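PDB 4JO5: cellulosome anchoring protein cohesin region from Clostridium thermocellum, which binds crystalline cellulose through this family 3a carbohydrate-binding module and acts as a scaffoldin, probably gathering dockerin-bearing cellulolytic enzymes into the cellulosome. Local coordinates for residues A[33-38]-A[138-143]; A[16-21]-A[165-170]. All coordinates share one frame; numbering follows the deposited sequence.

Contact 1: A[33-38]-A[138-143]. With CA (calcium ion), chain B; 1MZ (1-methylimidazole), chain I.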
loop_
_atom_site.group_PDB
_atom_site.type_symbol
_atom_site.label_atom_id
_atom_site.label_comp_id
_atom_site.label_asym_id
_atom_site.label_seq_id
_atom_site.Cartn_x
_atom_site.Cartn_y
_atom_site.Cartn_z
ATOM N N ASN A 33 -16.430 0.998 -9.286
ATOM C CA ASN A 33 -16.579 -0.260 -8.579
ATOM C C ASN A 33 -15.314 -1.117 -8.523
ATOM O O ASN A 33 -15.408 -2.297 -8.181
ATOM C CB ASN A 33 -17.747 -1.068 -9.128
ATOM C CG ASN A 33 -17.553 -1.471 -10.547
ATOM O OD1 ASN A 33 -16.507 -1.221 -11.144
ATOM N ND2 ASN A 33 -18.568 -2.104 -11.113
ATOM N N SER A 34 -14.150 -0.539 -8.860
ATOM C CA SER A 34 -12.864 -1.124 -8.479
ATOM C C SER A 34 -11.914 -0.002 -8.128
ATOM O O SER A 34 -11.907 1.046 -8.753
ATOM C CB SER A 34 -12.236 -2.046 -9.560
ATOM O OG SER A 34 -11.556 -1.311 -10.563
ATOM N N ILE A 35 -11.131 -0.236 -7.090
ATOM C CA ILE A 35 -10.084 0.684 -6.681
ATOM C C ILE A 35 -8.757 0.036 -7.084
ATOM O O ILE A 35 -8.584 -1.182 -6.930
ATOM C CB ILE A 35 -10.219 0.950 -5.167
ATOM C CG1 ILE A 35 -11.544 1.729 -4.942
ATOM C CG2 ILE A 35 -9.022 1.712 -4.643
ATOM C CD1 ILE A 35 -12.020 1.805 -3.523
ATOM N N ASN A 36 -7.833 0.825 -7.619
ATOM C CA ASN A 36 -6.635 0.262 -8.252
ATOM C C ASN A 36 -5.356 0.849 -7.712
ATOM O O ASN A 36 -4.740 1.678 -8.359
ATOM C CB ASN A 36 -6.720 0.431 -9.766
ATOM C CG ASN A 36 -7.864 -0.411 -10.373
ATOM O OD1 ASN A 36 -7.647 -1.523 -10.834
ATOM N ND2 ASN A 36 -9.073 0.096 -10.298
ATOM N N PRO A 37 -4.961 0.424 -6.506
ATOM C CA PRO A 37 -3.765 0.986 -5.867
ATOM C C PRO A 37 -2.495 0.358 -6.444
ATOM O O PRO A 37 -2.417 -0.868 -6.578
ATOM C CB PRO A 37 -3.935 0.570 -4.409
ATOM C CG PRO A 37 -4.717 -0.691 -4.470
ATOM C CD PRO A 37 -5.653 -0.548 -5.639
ATOM N N GLN A 38 -1.514 1.186 -6.771
ATOM C CA GLN A 38 -0.246 0.714 -7.314
ATOM C C GLN A 38 0.882 1.155 -6.406
ATOM O O GLN A 38 0.997 2.342 -6.144
ATOM C CB GLN A 38 0.022 1.328 -8.692
ATOM C CG GLN A 38 -1.180 1.396 -9.610
ATOM C CD GLN A 38 -1.505 0.059 -10.235
ATOM O OE1 GLN A 38 -0.726 -0.473 -11.026
ATOM N NE2 GLN A 38 -2.662 -0.495 -9.877
ATOM N N TYR A 138 -17.971 2.256 -5.182
ATOM C CA TYR A 138 -17.266 2.967 -4.145
ATOM C C TYR A 138 -17.311 4.439 -4.525
ATOM O O TYR A 138 -17.572 4.775 -5.678
ATOM C CB TYR A 138 -15.800 2.590 -4.150
ATOM C CG TYR A 138 -15.418 1.205 -3.689
ATOM C CD1 TYR A 138 -15.435 0.871 -2.344
ATOM C CD2 TYR A 138 -14.913 0.274 -4.589
ATOM C CE1 TYR A 138 -14.992 -0.377 -1.905
ATOM C CE2 TYR A 138 -14.499 -0.994 -4.165
ATOM C CZ TYR A 138 -14.528 -1.312 -2.834
ATOM O OH TYR A 138 -14.114 -2.572 -2.429
ATOM N N THR A 139 -17.020 5.297 -3.555
ATOM C CA THR A 139 -16.723 6.694 -3.804
ATOM C C THR A 139 -15.296 6.907 -3.368
ATOM O O THR A 139 -14.995 6.649 -2.194
ATOM C CB THR A 139 -17.618 7.569 -2.945
ATOM O OG1 THR A 139 -18.969 7.388 -3.373
ATOM C CG2 THR A 139 -17.228 9.039 -3.056
ATOM N N GLN A 140 -14.435 7.404 -4.263
ATOM C CA GLN A 140 -13.016 7.541 -3.948
ATOM C C GLN A 140 -12.627 8.875 -3.265
ATOM O O GLN A 140 -11.600 8.939 -2.596
ATOM C CB GLN A 140 -12.171 7.367 -5.213
ATOM C CG GLN A 140 -12.357 6.002 -5.895
ATOM C CD GLN A 140 -11.154 5.652 -6.726
ATOM O OE1 GLN A 140 -10.211 5.046 -6.227
ATOM N NE2 GLN A 140 -11.158 6.065 -7.988
ATOM N N SER A 141 -13.462 9.902 -3.396
ATOM C CA SER A 141 -13.194 11.210 -2.782
ATOM C C SER A 141 -13.216 11.265 -1.225
ATOM O O SER A 141 -12.740 12.236 -0.629
ATOM C CB SER A 141 -14.154 12.259 -3.346
ATOM O OG SER A 141 -15.486 11.987 -2.973
ATOM N N ASN A 142 -13.751 10.242 -0.567
ATOM C CA ASN A 142 -13.666 10.162 0.890
ATOM C C ASN A 142 -12.748 9.024 1.344
ATOM O O ASN A 142 -13.026 8.354 2.349
ATOM C CB ASN A 142 -15.055 9.995 1.501
ATOM C CG ASN A 142 -15.789 8.781 0.965
ATOM O OD1 ASN A 142 -15.239 7.979 0.216
ATOM N ND2 ASN A 142 -17.045 8.631 1.371
ATOM N N ASP A 143 -11.670 8.808 0.589
ATOM C CA ASP A 143 -10.696 7.771 0.892
ATOM C C ASP A 143 -9.320 8.374 1.206
ATOM O O ASP A 143 -8.650 8.966 0.339
ATOM C CB ASP A 143 -10.540 6.784 -0.267
ATOM C CG ASP A 143 -11.791 5.935 -0.520
ATOM O OD1 ASP A 143 -12.743 5.919 0.299
ATOM O OD2 ASP A 143 -11.809 5.270 -1.580
HETATM CA CA CA B . -15.019 5.559 -0.026
HETATM N N1 1MZ I . -17.502 2.104 -13.300
HETATM C C2 1MZ I . -18.480 1.835 -12.335
HETATM N N3 1MZ I . -19.619 2.586 -12.648
HETATM C C4 1MZ I . -19.341 3.332 -13.834
HETATM C C5 1MZ I . -18.054 3.042 -14.230
HETATM C CM1 1MZ I . -16.191 1.545 -13.349
HETATM O O HOH W 1 -8.446 3.631 -7.740
HETATM O O HOH W 2 -13.977 3.891 -1.568
#
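Ile35 lays its delta methyl over one face of the Tyr138 ring, with CD1 of Ile35 3.5 Å from the ring centroid and only 15° off the ring normal, a CH-pi contact displaced somewhat toward the rim, where Ile35 CD1 comes within 3.4 Å of Tyr138 CD2. The two side chains meet at about a right angle. In Ile35, CD1 lies anti to CA (chi2 166°), which carries the methyl out to the ring; the longer branch of isoleucine reaches the ring, while the CG2 branch stays beside Gln140, and a flat phenol offers a broad apolar face. The backbone of Asn33 and Ser34 lies at the ring's edge, and the phenol oxygen of Tyr138 is hydrogen-bonded to Gln68.

Gln140 slides past Ile35 in the opposite direction, and its OE1 comes 3.8 Å from Ile35 CG1. This buried amide oxygen receives a hydrogen bond from a water 2.7 Å away, and the same water accepts one from Asn36 N at 2.9 Å, so a single molecule joins the backbone N of Asn36 to the side-chain oxygen of Gln140. The amide nitrogen of Gln140 serves Ser29 O and Asn27 O, which suits a residue with both donor and acceptor. Within 33-38, Asn36 ND2 donates to Ser34 OG at 2.9 Å, nearly in the amide plane.

Farther out, Asp143 OD2 lies 4.0 Å from Ile35 CD1 and accepts a hydrogen bond from a second water, itself a calcium ligand. The calcium ion is held by Thr139 O, Asn142 OD1 and Asp143 OD1, the last at 2.3 Å, with Thr61 and Asp63 completing the protein ligands. Thr139 O comes from just before a type I beta turn, 140-143, whose last two residues give the other two oxygens: a calcium site at one end of the CBM3 beta sandwich.

Contact 2: A[16-21]-A[165-170]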
loop_
_atom_site.group_PDB
_atom_site.type_symbol
_atom_site.label_atom_id
_atom_site.label_comp_id
_atom_site.label_asym_id
_atom_site.label_seq_id
_atom_site.Cartn_x
_atom_site.Cartn_y
_atom_site.Cartn_z
ATOM N N SER A 16 11.466 6.676 8.426
ATOM C CA SER A 16 12.588 5.987 9.018
ATOM C C SER A 16 13.852 6.080 8.159
ATOM O O SER A 16 14.951 6.153 8.685
ATOM C CB SER A 16 12.214 4.537 9.222
ATOM O OG SER A 16 12.343 4.224 10.555
ATOM N N GLY A 17 13.694 6.084 6.843
ATOM C CA GLY A 17 14.823 6.196 5.943
ATOM C C GLY A 17 15.251 4.882 5.308
ATOM O O GLY A 17 16.201 4.873 4.486
ATOM N N ASN A 18 14.578 3.780 5.668
ATOM C CA ASN A 18 14.918 2.467 5.109
ATOM C C ASN A 18 14.101 2.148 3.867
ATOM O O ASN A 18 14.511 1.341 3.014
ATOM C CB ASN A 18 14.747 1.335 6.142
ATOM C CG ASN A 18 13.670 1.629 7.184
ATOM O OD1 ASN A 18 12.594 2.128 6.855
ATOM N ND2 ASN A 18 13.969 1.330 8.455
ATOM N N LEU A 19 12.944 2.788 3.773
ATOM C CA LEU A 19 12.059 2.636 2.617
ATOM C C LEU A 19 11.655 3.965 2.026
ATOM O O LEU A 19 11.468 4.965 2.725
ATOM C CB LEU A 19 10.760 1.944 3.029
ATOM C CG LEU A 19 10.905 0.519 3.531
ATOM C CD1 LEU A 19 9.531 0.007 3.882
ATOM C CD2 LEU A 19 11.566 -0.368 2.490
ATOM N N LYS A 20 11.507 3.960 0.718
ATOM C CA LYS A 20 10.854 5.034 0.024
ATOM C C LYS A 20 9.608 4.383 -0.553
ATOM O O LYS A 20 9.695 3.346 -1.185
ATOM C CB LYS A 20 11.729 5.570 -1.104
ATOM C CG LYS A 20 10.981 6.574 -1.933
ATOM C CD LYS A 20 11.857 7.245 -2.937
ATOM C CE LYS A 20 12.324 6.308 -4.022
ATOM N NZ LYS A 20 13.034 7.095 -5.089
ATOM N N VAL A 21 8.452 4.982 -0.326
ATOM C CA VAL A 21 7.200 4.435 -0.850
ATOM C C VAL A 21 6.609 5.419 -1.835
ATOM O O VAL A 21 6.324 6.582 -1.490
ATOM C CB VAL A 21 6.140 4.158 0.251
ATOM C CG1 VAL A 21 4.866 3.534 -0.354
ATOM C CG2 VAL A 21 6.693 3.253 1.328
ATOM N N VAL A 165 6.409 -2.444 12.665
ATOM C CA VAL A 165 6.869 -1.108 13.033
ATOM C C VAL A 165 6.657 -0.156 11.867
ATOM O O VAL A 165 7.160 -0.381 10.793
ATOM C CB VAL A 165 8.358 -1.138 13.370
ATOM C CG1 VAL A 165 8.878 0.247 13.703
ATOM C CG2 VAL A 165 8.607 -2.110 14.517
ATOM N N LEU A 166 5.938 0.920 12.093
ATOM C CA LEU A 166 5.704 1.923 11.055
ATOM C C LEU A 166 6.996 2.639 10.622
ATOM O O LEU A 166 7.639 3.300 11.440
ATOM C CB LEU A 166 4.715 2.957 11.610
ATOM C CG LEU A 166 4.325 4.124 10.697
ATOM C CD1 LEU A 166 3.620 3.621 9.477
ATOM C CD2 LEU A 166 3.408 5.084 11.461
ATOM N N VAL A 167 7.370 2.532 9.348
ATOM C CA VAL A 167 8.599 3.192 8.856
ATOM C C VAL A 167 8.366 4.259 7.770
ATOM O O VAL A 167 9.302 4.943 7.342
ATOM C CB VAL A 167 9.570 2.157 8.299
ATOM C CG1 VAL A 167 10.011 1.238 9.420
ATOM C CG2 VAL A 167 8.906 1.373 7.158
ATOM N N TRP A 168 7.126 4.379 7.318
ATOM C CA TRP A 168 6.757 5.309 6.245
ATOM C C TRP A 168 5.279 5.656 6.362
ATOM O O TRP A 168 4.426 4.769 6.506
ATOM C CB TRP A 168 6.985 4.695 4.850
ATOM C CG TRP A 168 6.523 5.606 3.748
ATOM C CD1 TRP A 168 5.243 5.777 3.299
ATOM C CD2 TRP A 168 7.335 6.506 2.987
ATOM N NE1 TRP A 168 5.214 6.730 2.309
ATOM C CE2 TRP A 168 6.488 7.194 2.103
ATOM C CE3 TRP A 168 8.700 6.800 2.970
ATOM C CZ2 TRP A 168 6.959 8.141 1.203
ATOM C CZ3 TRP A 168 9.167 7.740 2.065
ATOM C CH2 TRP A 168 8.301 8.387 1.188
ATOM N N GLY A 169 4.986 6.946 6.257
ATOM C CA GLY A 169 3.636 7.430 6.128
ATOM C C GLY A 169 2.996 7.769 7.454
ATOM O O GLY A 169 3.542 7.524 8.536
ATOM N N LYS A 170 1.795 8.323 7.359
ATOM C CA LYS A 170 1.049 8.743 8.534
ATOM C C LYS A 170 -0.301 8.040 8.512
ATOM O O LYS A 170 -1.034 8.179 7.540
ATOM C CB LYS A 170 0.829 10.243 8.470
ATOM C CG LYS A 170 -0.022 10.789 9.633
ATOM C CD LYS A 170 -0.107 12.308 9.615
ATOM C CE LYS A 170 -1.085 12.814 10.662
ATOM N NZ LYS A 170 -0.563 12.700 12.065
HETATM O O HOH W 3 11.466 4.892 5.478
#
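Trp168 spreads its indole beneath Val21, whose CB stands 3.4 Å from the centroid of the five-membered ring and 11° off its normal, a CH-pi contact over the face. Val21 CG2 reaches the same part of the ring, 3.4 Å from Trp168 CG, and the backbone N of Val21 lies above the rim of the indole; that buried N has no hydrogen-bond partner in the model. The ring gets there because CG of Trp168 is anti to the backbone N (chi1 176°). A beta-branched valine fits, since it presents a compact hydrocarbon surface to a wide flat group, whose NE1 is hydrogen-bonded to Trp155 O.

Val167 packs nearer the start of 16-21. Its CG2 lies against Leu19 CD1 at 3.6 Å, while Asn18 crosses it at about a right angle, bringing Asn18 OD1 to 3.4 Å from Val167 CB. Ser16 adds a polar tie: its N donates to Val167 O over 3.0 Å in an almost straight bond. A water accepts from Gly17 N and Leu19 N and lies 2.9 Å from Val167 O. Gly17 has a positive phi, at which a beta carbon would press on the preceding carbonyl oxygen.

Val167 and Trp168 both face Ala160 of the adjacent strand, a classic beta bulge, which helps explain how consecutive side chains can both turn toward 16-21. Strands 19-21 and 165-168 belong to different sheets and run at 65° to each other, their axes 7.3 Å apart at closest approach; their apolar side chains pack the two sheets of this CBM3 beta sandwich face to face near the edge strand 165-168.

Contacts 1 and 2 lie on opposite sides of the chain's centre, their own centres 23 Å apart, yet their nearest atoms come within about 7 Å without touching. What joins them is one sheet: strands 37-43 and 19-25 are antiparallel neighbours, so 33-38 leads into one and 16-21 into the other. Along the chain, contact 1 is nested inside the loop closed by contact 2, which brings together residues near both ends of the module. Contact 1 carries calcium ligands and, in Asn33, one of the three residues of the 1-methylimidazole pocket, whereas contact 2 holds neither and links the two sheets mainly by packing, with one backbone hydrogen bond and a water.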